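Local coordinates for protein 1-pyrroline-5-carboxylate dehydrogenase (Thermus thermophilus, PDB 1UZB) that probably oxidises glutamate gamma-semialdehyde, the open form of 1-pyrroline-5-carboxylate, to glutamate, as an NAD-dependent member of the aldehyde dehydrogenase family, at residues 135-138 with 139-143; 351-354 with 355-358; 374-377 with 378-382. One frame throughout, in Å; residues are numbered along the deposited sequence.

The three contacts are all local, each between residues a few positions apart, and they follow one another along the chain without touching. Contact 1 is the most central, its centre about 12 Å from that of the chain; contact 3 is the most peripheral, at about 27 Å, on the opposite side of the chain's centre from contact 1. Contact 2 has its nearest atoms about 13 Å from contact 1 and about 12 Å from contact 3. It is tied to the first by Asn357, whose OD1 accepts from Trp128 N at the start of helix 128-149, the helix of contact 1. Toward the third, Val351 packs on Pro401, next to strand 402-405, which Ile376 touches.

Contact 1: residues 135-138 with 139-143; sequences VAEA and IDFIE
Glu137 and Phe141 run side by side from successive turns of the alpha-helix 128-149, an i to i+4 pair in the aldehyde dehydrogenase fold. Because CG of Glu137 stands anti to the backbone N (chi1 -175°) and the chain is extended beyond it, the carboxylate is carried alongside the ring and points the same way. Its OE2 approaches Phe141 CE1 at 3.2 Å, and Glu137 CG lies 3.7 Å from that same ring carbon. The carboxylate and ring planes are 73° apart, so the flat groups do not stack. Beyond the pair, the ring also meets that of Tyr145, one turn further on.

A second i to i+4 pair, Val135 with Ile139, makes an apolar side-chain contact: the side chains cross obliquely, with Val135 CG1 4.2 Å from Ile139 CD1. Val135 also reaches helix 113-124, while Ala138 and Ile142 meet Thr191 of helix 188-199, so different sides of this helix pack against different neighbours. The Asp140 carboxylate lies close to Ala136 O, with OD1 3.4 Å from that oxygen, two acceptors with no bond between them; its bonds go to Glu9 N and Asn8 ND2, which bring the N-terminal segment against the helix.

The backbone evidence for a regular helix is consistent. Ile139 N donates to Val135 O at 3.0 Å with an N-H...O angle of 165°, and Asp140, Phe141 and Ile142 repeat the bond one residue on each time. Ile139 CG1 comes within 3.4 Å of the first of these acceptors, Val135 O.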
ATOM      1  N   VAL A 135     -32.607  -4.732 -15.360  1.00  5.08           N
ATOM      2  CA  VAL A 135     -32.190  -5.960 -14.693  1.00  6.15           C
ATOM      3  C   VAL A 135     -30.670  -6.020 -14.513  1.00  4.82           C
ATOM      4  O   VAL A 135     -30.178  -6.484 -13.477  1.00  5.97           O
ATOM      5  CB  VAL A 135     -32.678  -7.199 -15.472  1.00  5.03           C
ATOM      6  CG1 VAL A 135     -32.202  -8.469 -14.785  1.00  8.70           C
ATOM      7  CG2 VAL A 135     -34.207  -7.188 -15.547  1.00  7.79           C
ATOM      8  N   ALA A 136     -29.926  -5.551 -15.512  1.00  5.48           N
ATOM      9  CA  ALA A 136     -28.469  -5.547 -15.428  1.00  5.13           C
ATOM     10  C   ALA A 136     -28.013  -4.689 -14.248  1.00  4.41           C
ATOM     11  O   ALA A 136     -27.079  -5.051 -13.533  1.00  5.29           O
ATOM     12  CB  ALA A 136     -27.873  -5.022 -16.727  1.00  6.27           C
ATOM     13  N   GLU A 137     -28.676  -3.553 -14.043  1.00  4.47           N
ATOM     14  CA  GLU A 137     -28.341  -2.658 -12.941  1.00  4.91           C
ATOM     15  C   GLU A 137     -28.635  -3.331 -11.597  1.00  4.18           C
ATOM     16  O   GLU A 137     -27.886  -3.156 -10.642  1.00  4.17           O
ATOM     17  CB  GLU A 137     -29.134  -1.353 -13.054  1.00  5.31           C
ATOM     18  CG  GLU A 137     -28.756  -0.308 -12.014  1.00  8.72           C
ATOM     19  CD  GLU A 137     -29.595   0.951 -12.114  1.00 11.75           C
ATOM     20  OE1 GLU A 137     -29.829   1.424 -13.243  1.00 18.11           O
ATOM     21  OE2 GLU A 137     -30.011   1.477 -11.061  1.00 17.62           O
ATOM     22  N   ALA A 138     -29.729  -4.087 -11.523  1.00  4.29           N
ATOM     23  CA  ALA A 138     -30.090  -4.791 -10.291  1.00  3.90           C
ATOM     24  C   ALA A 138     -28.987  -5.788  -9.927  1.00  4.60           C
ATOM     25  O   ALA A 138     -28.566  -5.871  -8.775  1.00  4.70           O
ATOM     26  CB  ALA A 138     -31.418  -5.525 -10.476  1.00  4.86           C
ATOM     27  N   ILE A 139     -28.535  -6.550 -10.920  1.00  4.59           N
ATOM     28  CA  ILE A 139     -27.470  -7.518 -10.707  1.00  3.98           C
ATOM     29  C   ILE A 139     -26.228  -6.754 -10.243  1.00  3.57           C
ATOM     30  O   ILE A 139     -25.551  -7.171  -9.299  1.00  4.28           O
ATOM     31  CB  ILE A 139     -27.178  -8.294 -12.010  1.00  4.68           C
ATOM     32  CG1 ILE A 139     -28.385  -9.166 -12.371  1.00  6.00           C
ATOM     33  CG2 ILE A 139     -25.938  -9.153 -11.843  1.00  5.44           C
ATOM     34  CD1 ILE A 139     -28.362  -9.694 -13.791  1.00  6.10           C
ATOM     35  N   ASP A 140     -25.947  -5.622 -10.888  1.00  3.96           N
ATOM     36  CA  ASP A 140     -24.793  -4.805 -10.513  1.00  3.47           C
ATOM     37  C   ASP A 140     -24.849  -4.370  -9.050  1.00  4.16           C
ATOM     38  O   ASP A 140     -23.838  -4.420  -8.352  1.00  4.50           O
ATOM     39  CB  ASP A 140     -24.681  -3.549 -11.391  1.00  5.04           C
ATOM     40  CG  ASP A 140     -24.179  -3.844 -12.793  1.00  5.68           C
ATOM     41  OD1 ASP A 140     -23.712  -4.975 -13.051  1.00  7.32           O
ATOM     42  OD2 ASP A 140     -24.239  -2.925 -13.642  1.00  7.09           O
ATOM     43  N   PHE A 141     -26.015  -3.925  -8.586  1.00  3.98           N
ATOM     44  CA  PHE A 141     -26.138  -3.497  -7.192  1.00  4.19           C
ATOM     45  C   PHE A 141     -25.771  -4.631  -6.240  1.00  4.75           C
ATOM     46  O   PHE A 141     -25.044  -4.424  -5.267  1.00  4.62           O
ATOM     47  CB  PHE A 141     -27.564  -3.029  -6.880  1.00  5.35           C
ATOM     48  CG  PHE A 141     -27.851  -1.609  -7.283  1.00  5.11           C
ATOM     49  CD1 PHE A 141     -29.015  -1.304  -7.980  1.00  5.08           C
ATOM     50  CD2 PHE A 141     -26.989  -0.571  -6.936  1.00  4.61           C
ATOM     51  CE1 PHE A 141     -29.322   0.011  -8.328  1.00  6.32           C
ATOM     52  CE2 PHE A 141     -27.287   0.748  -7.278  1.00  5.77           C
ATOM     53  CZ  PHE A 141     -28.456   1.038  -7.976  1.00  4.87           C
ATOM     54  N   ILE A 142     -26.273  -5.830  -6.515  1.00  4.49           N
ATOM     55  CA  ILE A 142     -25.988  -6.970  -5.655  1.00  4.60           C
ATOM     56  C   ILE A 142     -24.495  -7.298  -5.651  1.00  3.42           C
ATOM     57  O   ILE A 142     -23.891  -7.455  -4.589  1.00  4.57           O
ATOM     58  CB  ILE A 142     -26.780  -8.216  -6.101  1.00  4.64           C
ATOM     59  CG1 ILE A 142     -28.283  -7.918  -6.086  1.00  5.49           C
ATOM     60  CG2 ILE A 142     -26.478  -9.377  -5.169  1.00  6.19           C
ATOM     61  CD1 ILE A 142     -29.128  -9.020  -6.705  1.00  6.07           C
ATOM     62  N   GLU A 143     -23.903  -7.390  -6.838  1.00  3.96           N
ATOM     63  CA  GLU A 143     -22.482  -7.704  -6.967  1.00  3.64           C
ATOM     64  C   GLU A 143     -21.602  -6.630  -6.330  1.00  4.44           C
ATOM     65  O   GLU A 143     -20.621  -6.939  -5.648  1.00  5.03           O
ATOM     66  CB  GLU A 143     -22.103  -7.845  -8.445  1.00  5.16           C
ATOM     67  CG  GLU A 143     -22.735  -9.019  -9.181  1.00  5.58           C
ATOM     68  CD  GLU A 143     -22.070 -10.349  -8.870  1.00  9.39           C
ATOM     69  OE1 GLU A 143     -20.988 -10.355  -8.253  1.00 11.14           O
ATOM     70  OE2 GLU A 143     -22.629 -11.398  -9.257  1.00  9.56           O
TER

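Contact 2: residues 351-354 with 355-358; sequences VGPA and EENP
A short 3-10 turn in the loop between helices 332-346 and 366-379 folds Pro353 and Ala354 against Glu356 and Asn357, and Pro358 then turns back over its beginning. Two overlapping i to i+3 bonds define it. Glu356 N donates to Pro353 O at 3.0 Å, and Asn357 N to Ala354 O at 2.9 Å. In both, the donor sits above the carbonyl plane, 47° out of it in the first and 54° in the second, so neither N-H is directed at a lone pair.

The reversal is nearly complete: the end-to-end directions of 351-354 and 355-358 differ by 152°. It leaves the Pro358 ring beside the two carbonyls at the start of the turn, with CD 3.2 Å from Pro353 O and CG 3.4 Å from Gly352 O. The next ring atom, Pro358 CB, is 3.8 Å from Gly352 N. With an alanine in place of Pro358, the oxygens of Gly352 and Pro353 would probably lose the ring carbons against them, and the residue's own backbone would be freer to turn. Glu356 bends at chi2, and its CG runs beside the Pro353 ring, 4.2 Å from Pro353 CB.

Two of the polar side chains bond outside the turn. Glu355 OE2 is hydrogen-bonded to Tyr122 OH, and Asn357 OD1 accepts from Trp128 N, bonds which hold the turn to helix 113-124 and to the start of helix 128-149. Asn357 itself has a left-handed backbone, ending the right-handed run before it. Consecutive i to i+3 bonds over right-handed residues 354-356 are the mark of a 3-10 turn, here of overlapping type I or III beta-turns.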
ATOM      1  N   VAL A 351     -43.745   4.519 -31.583  1.00  7.73           N
ATOM      2  CA  VAL A 351     -44.467   4.434 -30.321  1.00  8.36           C
ATOM      3  C   VAL A 351     -45.492   3.313 -30.427  1.00  8.16           C
ATOM      4  O   VAL A 351     -46.265   3.262 -31.384  1.00  9.76           O
ATOM      5  CB  VAL A 351     -45.218   5.747 -30.015  1.00  8.24           C
ATOM      6  CG1 VAL A 351     -45.808   5.695 -28.616  1.00 10.54           C
ATOM      7  CG2 VAL A 351     -44.279   6.939 -30.165  1.00 10.71           C
ATOM      8  N   GLY A 352     -45.505   2.415 -29.452  1.00  7.26           N
ATOM      9  CA  GLY A 352     -46.462   1.327 -29.498  1.00  8.00           C
ATOM     10  C   GLY A 352     -46.295   0.357 -28.352  1.00  7.68           C
ATOM     11  O   GLY A 352     -45.535   0.625 -27.425  1.00  6.88           O
ATOM     12  N   PRO A 353     -47.004  -0.781 -28.378  1.00  7.48           N
ATOM     13  CA  PRO A 353     -46.904  -1.779 -27.310  1.00  7.75           C
ATOM     14  C   PRO A 353     -45.443  -2.126 -27.042  1.00  6.87           C
ATOM     15  O   PRO A 353     -44.679  -2.401 -27.972  1.00  6.88           O
ATOM     16  CB  PRO A 353     -47.679  -2.961 -27.872  1.00  7.86           C
ATOM     17  CG  PRO A 353     -48.729  -2.296 -28.725  1.00  7.57           C
ATOM     18  CD  PRO A 353     -47.953  -1.211 -29.423  1.00  8.27           C
ATOM     19  N   ALA A 354     -45.066  -2.121 -25.767  1.00  6.60           N
ATOM     20  CA  ALA A 354     -43.693  -2.413 -25.366  1.00  6.89           C
ATOM     21  C   ALA A 354     -43.158  -3.749 -25.892  1.00  6.96           C
ATOM     22  O   ALA A 354     -41.977  -3.859 -26.225  1.00  6.17           O
ATOM     23  CB  ALA A 354     -43.585  -2.362 -23.842  1.00  6.37           C
ATOM     24  N   GLU A 355     -44.019  -4.760 -25.971  1.00  7.04           N
ATOM     25  CA  GLU A 355     -43.581  -6.069 -26.454  1.00  7.45           C
ATOM     26  C   GLU A 355     -43.036  -6.015 -27.881  1.00  7.27           C
ATOM     27  O   GLU A 355     -42.234  -6.862 -28.271  1.00  8.52           O
ATOM     28  CB  GLU A 355     -44.725  -7.089 -26.369  1.00  9.03           C
ATOM     29  CG  GLU A 355     -45.961  -6.731 -27.181  1.00  9.55           C
ATOM     30  CD  GLU A 355     -46.982  -7.858 -27.232  1.00 12.00           C
ATOM     31  OE1 GLU A 355     -48.018  -7.688 -27.904  1.00 14.96           O
ATOM     32  OE2 GLU A 355     -46.744  -8.910 -26.603  1.00 15.45           O
ATOM     33  N   GLU A 356     -43.472  -5.022 -28.655  1.00  7.95           N
ATOM     34  CA  GLU A 356     -43.011  -4.858 -30.037  1.00  8.12           C
ATOM     35  C   GLU A 356     -41.628  -4.200 -30.114  1.00  8.15           C
ATOM     36  O   GLU A 356     -41.090  -3.994 -31.202  1.00  9.09           O
ATOM     37  CB  GLU A 356     -44.000  -4.001 -30.832  1.00  9.18           C
ATOM     38  CG  GLU A 356     -45.405  -4.574 -30.974  1.00 10.83           C
ATOM     39  CD  GLU A 356     -45.443  -5.864 -31.773  1.00 12.93           C
ATOM     40  OE1 GLU A 356     -44.553  -6.065 -32.625  1.00 12.39           O
ATOM     41  OE2 GLU A 356     -46.375  -6.670 -31.560  1.00 15.54           O
ATOM     42  N   ASN A 357     -41.063  -3.875 -28.955  1.00  6.38           N
ATOM     43  CA  ASN A 357     -39.760  -3.217 -28.856  1.00  6.79           C
ATOM     44  C   ASN A 357     -39.686  -1.905 -29.637  1.00  7.63           C
ATOM     45  O   ASN A 357     -38.789  -1.693 -30.455  1.00  9.09           O
ATOM     46  CB  ASN A 357     -38.635  -4.152 -29.307  1.00  7.40           C
ATOM     47  CG  ASN A 357     -37.270  -3.626 -28.919  1.00  7.40           C
ATOM     48  OD1 ASN A 357     -37.134  -2.924 -27.917  1.00  8.00           O
ATOM     49  ND2 ASN A 357     -36.250  -3.970 -29.697  1.00 10.01           N
ATOM     50  N   PRO A 358     -40.637  -0.997 -29.387  1.00  6.91           N
ATOM     51  CA  PRO A 358     -40.666   0.297 -30.068  1.00  6.95           C
ATOM     52  C   PRO A 358     -39.669   1.229 -29.394  1.00  7.87           C
ATOM     53  O   PRO A 358     -39.091   0.881 -28.363  1.00  7.74           O
ATOM     54  CB  PRO A 358     -42.095   0.754 -29.841  1.00  7.10           C
ATOM     55  CG  PRO A 358     -42.332   0.296 -28.431  1.00  6.91           C
ATOM     56  CD  PRO A 358     -41.771  -1.116 -28.450  1.00  7.65           C
TER

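Contact 3: residues 374-377 with 378-382; sequences SYIE and IGKNE
Glu377 bends at chi2 (-52°) while Lys380 is extended beyond CG, and this pairing of a folded chain with a straight one lays the two side by side, pointing the same way. Lys380 NZ then reaches Glu377 OE2 at 3.0 Å in a hydrogen-bonded salt bridge. The amine comes to the syn side of that oxygen, 17° out of the carboxylate plane, while OE1 of Glu377 stays 4.0 Å from Lys380 NZ, so a single oxygen carries the bond. Both residues are exposed, so solvent would probably weaken the pull between the charges. The Lys380 methylenes pass over the backbone: CG lies 3.3 Å from Ile376 O.

This is an i to i+3 ion pair at the C-terminal part of helix 366-379. Regular i to i+4 bonds still run from Ile378 N to Ser374 O and from Gly379 N to Tyr375 O, the latter at 2.8 Å. Lys380 N continues to Ile376 O, with a second, weak bond to Glu377 O, and Asn381 N reaches back only three residues, to Ile378 O.

Away from the charges, Tyr375 and Ile378 also lie alongside each other, CD1 of Tyr375 4.1 Å from CD1 of Ile378. The phenol OH of Tyr375 is hydrogen-bonded to Glu416 OE2, while Ile376 and Lys380 both touch Phe404 of strand 402-405.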
ATOM      1  N   SER A 374     -51.796  16.965 -18.879  1.00  7.83           N
ATOM      2  CA  SER A 374     -52.142  18.216 -18.212  1.00  8.73           C
ATOM      3  C   SER A 374     -50.979  19.196 -18.346  1.00  7.39           C
ATOM      4  O   SER A 374     -51.175  20.386 -18.610  1.00  8.98           O
ATOM      5  CB  SER A 374     -52.446  17.975 -16.733  1.00 10.49           C
ATOM      6  OG  SER A 374     -52.794  19.194 -16.096  1.00 13.35           O
ATOM      7  N   TYR A 375     -49.763  18.692 -18.158  1.00  7.29           N
ATOM      8  CA  TYR A 375     -48.581  19.532 -18.282  1.00  7.97           C
ATOM      9  C   TYR A 375     -48.415  20.018 -19.717  1.00  7.30           C
ATOM     10  O   TYR A 375     -47.907  21.115 -19.949  1.00  7.25           O
ATOM     11  CB  TYR A 375     -47.330  18.773 -17.826  1.00  8.40           C
ATOM     12  CG  TYR A 375     -47.007  18.986 -16.365  1.00  7.67           C
ATOM     13  CD1 TYR A 375     -46.701  20.258 -15.882  1.00  7.03           C
ATOM     14  CD2 TYR A 375     -47.007  17.923 -15.464  1.00  7.49           C
ATOM     15  CE1 TYR A 375     -46.401  20.469 -14.537  1.00  7.32           C
ATOM     16  CE2 TYR A 375     -46.710  18.122 -14.113  1.00  8.76           C
ATOM     17  CZ  TYR A 375     -46.405  19.395 -13.659  1.00  6.95           C
ATOM     18  OH  TYR A 375     -46.085  19.599 -12.335  1.00  8.60           O
ATOM     19  N   ILE A 376     -48.847  19.211 -20.680  1.00  7.59           N
ATOM     20  CA  ILE A 376     -48.752  19.614 -22.075  1.00  8.72           C
ATOM     21  C   ILE A 376     -49.690  20.802 -22.320  1.00  8.79           C
ATOM     22  O   ILE A 376     -49.341  21.740 -23.038  1.00  9.19           O
ATOM     23  CB  ILE A 376     -49.086  18.428 -23.019  1.00  8.53           C
ATOM     24  CG1 ILE A 376     -47.918  17.432 -23.004  1.00 10.40           C
ATOM     25  CG2 ILE A 376     -49.357  18.927 -24.434  1.00  9.49           C
ATOM     26  CD1 ILE A 376     -48.186  16.126 -23.735  1.00 10.55           C
ATOM     27  N   GLU A 377     -50.872  20.771 -21.709  1.00  9.13           N
ATOM     28  CA  GLU A 377     -51.822  21.872 -21.864  1.00  9.84           C
ATOM     29  C   GLU A 377     -51.257  23.141 -21.229  1.00  9.50           C
ATOM     30  O   GLU A 377     -51.428  24.244 -21.754  1.00 11.91           O
ATOM     31  CB  GLU A 377     -53.167  21.511 -21.229  1.00 11.07           C
ATOM     32  CG  GLU A 377     -53.939  20.480 -22.030  1.00 14.27           C
ATOM     33  CD  GLU A 377     -54.077  20.883 -23.483  1.00 14.18           C
ATOM     34  OE1 GLU A 377     -54.686  21.941 -23.751  1.00 16.26           O
ATOM     35  OE2 GLU A 377     -53.572  20.149 -24.358  1.00 16.13           O
ATOM     36  N   ILE A 378     -50.581  22.981 -20.098  1.00  9.39           N
ATOM     37  CA  ILE A 378     -49.967  24.110 -19.414  1.00  9.94           C
ATOM     38  C   ILE A 378     -48.851  24.674 -20.291  1.00  9.95           C
ATOM     39  O   ILE A 378     -48.737  25.886 -20.471  1.00 10.33           O
ATOM     40  CB  ILE A 378     -49.374  23.676 -18.052  1.00  9.88           C
ATOM     41  CG1 ILE A 378     -50.510  23.306 -17.093  1.00 11.34           C
ATOM     42  CG2 ILE A 378     -48.501  24.789 -17.478  1.00 10.58           C
ATOM     43  CD1 ILE A 378     -50.048  22.621 -15.823  1.00 13.59           C
ATOM     44  N   GLY A 379     -48.037  23.778 -20.844  1.00  8.73           N
ATOM     45  CA  GLY A 379     -46.934  24.192 -21.693  1.00  8.92           C
ATOM     46  C   GLY A 379     -47.359  24.976 -22.922  1.00  8.77           C
ATOM     47  O   GLY A 379     -46.629  25.852 -23.382  1.00  7.80           O
ATOM     48  N   LYS A 380     -48.533  24.663 -23.461  1.00  9.57           N
ATOM     49  CA  LYS A 380     -49.029  25.358 -24.646  1.00 11.29           C
ATOM     50  C   LYS A 380     -49.217  26.852 -24.410  1.00 11.70           C
ATOM     51  O   LYS A 380     -49.197  27.643 -25.353  1.00 14.08           O
ATOM     52  CB  LYS A 380     -50.351  24.743 -25.112  1.00 11.39           C
ATOM     53  CG  LYS A 380     -50.201  23.372 -25.754  1.00 13.52           C
ATOM     54  CD  LYS A 380     -51.557  22.802 -26.134  1.00 15.22           C
ATOM     55  CE  LYS A 380     -51.433  21.462 -26.837  1.00 17.81           C
ATOM     56  NZ  LYS A 380     -52.774  20.898 -27.143  1.00 19.44           N
ATOM     57  N   ASN A 381     -49.391  27.240 -23.150  1.00 10.87           N
ATOM     58  CA  ASN A 381     -49.579  28.643 -22.805  1.00 10.99           C
ATOM     59  C   ASN A 381     -48.314  29.255 -22.215  1.00 11.49           C
ATOM     60  O   ASN A 381     -48.327  30.393 -21.743  1.00 11.72           O
ATOM     61  CB  ASN A 381     -50.740  28.781 -21.816  1.00 12.43           C
ATOM     62  CG  ASN A 381     -52.078  28.413 -22.433  1.00 13.86           C
ATOM     63  OD1 ASN A 381     -52.943  27.843 -21.770  1.00 18.07           O
ATOM     64  ND2 ASN A 381     -52.255  28.747 -23.705  1.00 15.92           N
ATOM     65  N   GLU A 382     -47.217  28.500 -22.242  1.00  9.94           N
ATOM     66  CA  GLU A 382     -45.946  28.987 -21.713  1.00 10.93           C
ATOM     67  C   GLU A 382     -44.878  29.057 -22.801  1.00 10.60           C
ATOM     68  O   GLU A 382     -44.113  30.018 -22.872  1.00 12.11           O
ATOM     69  CB  GLU A 382     -45.460  28.087 -20.572  1.00  9.57           C
ATOM     70  CG  GLU A 382     -46.392  28.042 -19.373  1.00 11.11           C
ATOM     71  CD  GLU A 382     -45.775  27.338 -18.183  1.00 10.39           C
ATOM     72  OE1 GLU A 382     -45.196  26.245 -18.370  1.00 10.96           O
ATOM     73  OE2 GLU A 382     -45.871  27.874 -17.058  1.00 12.34           O
TER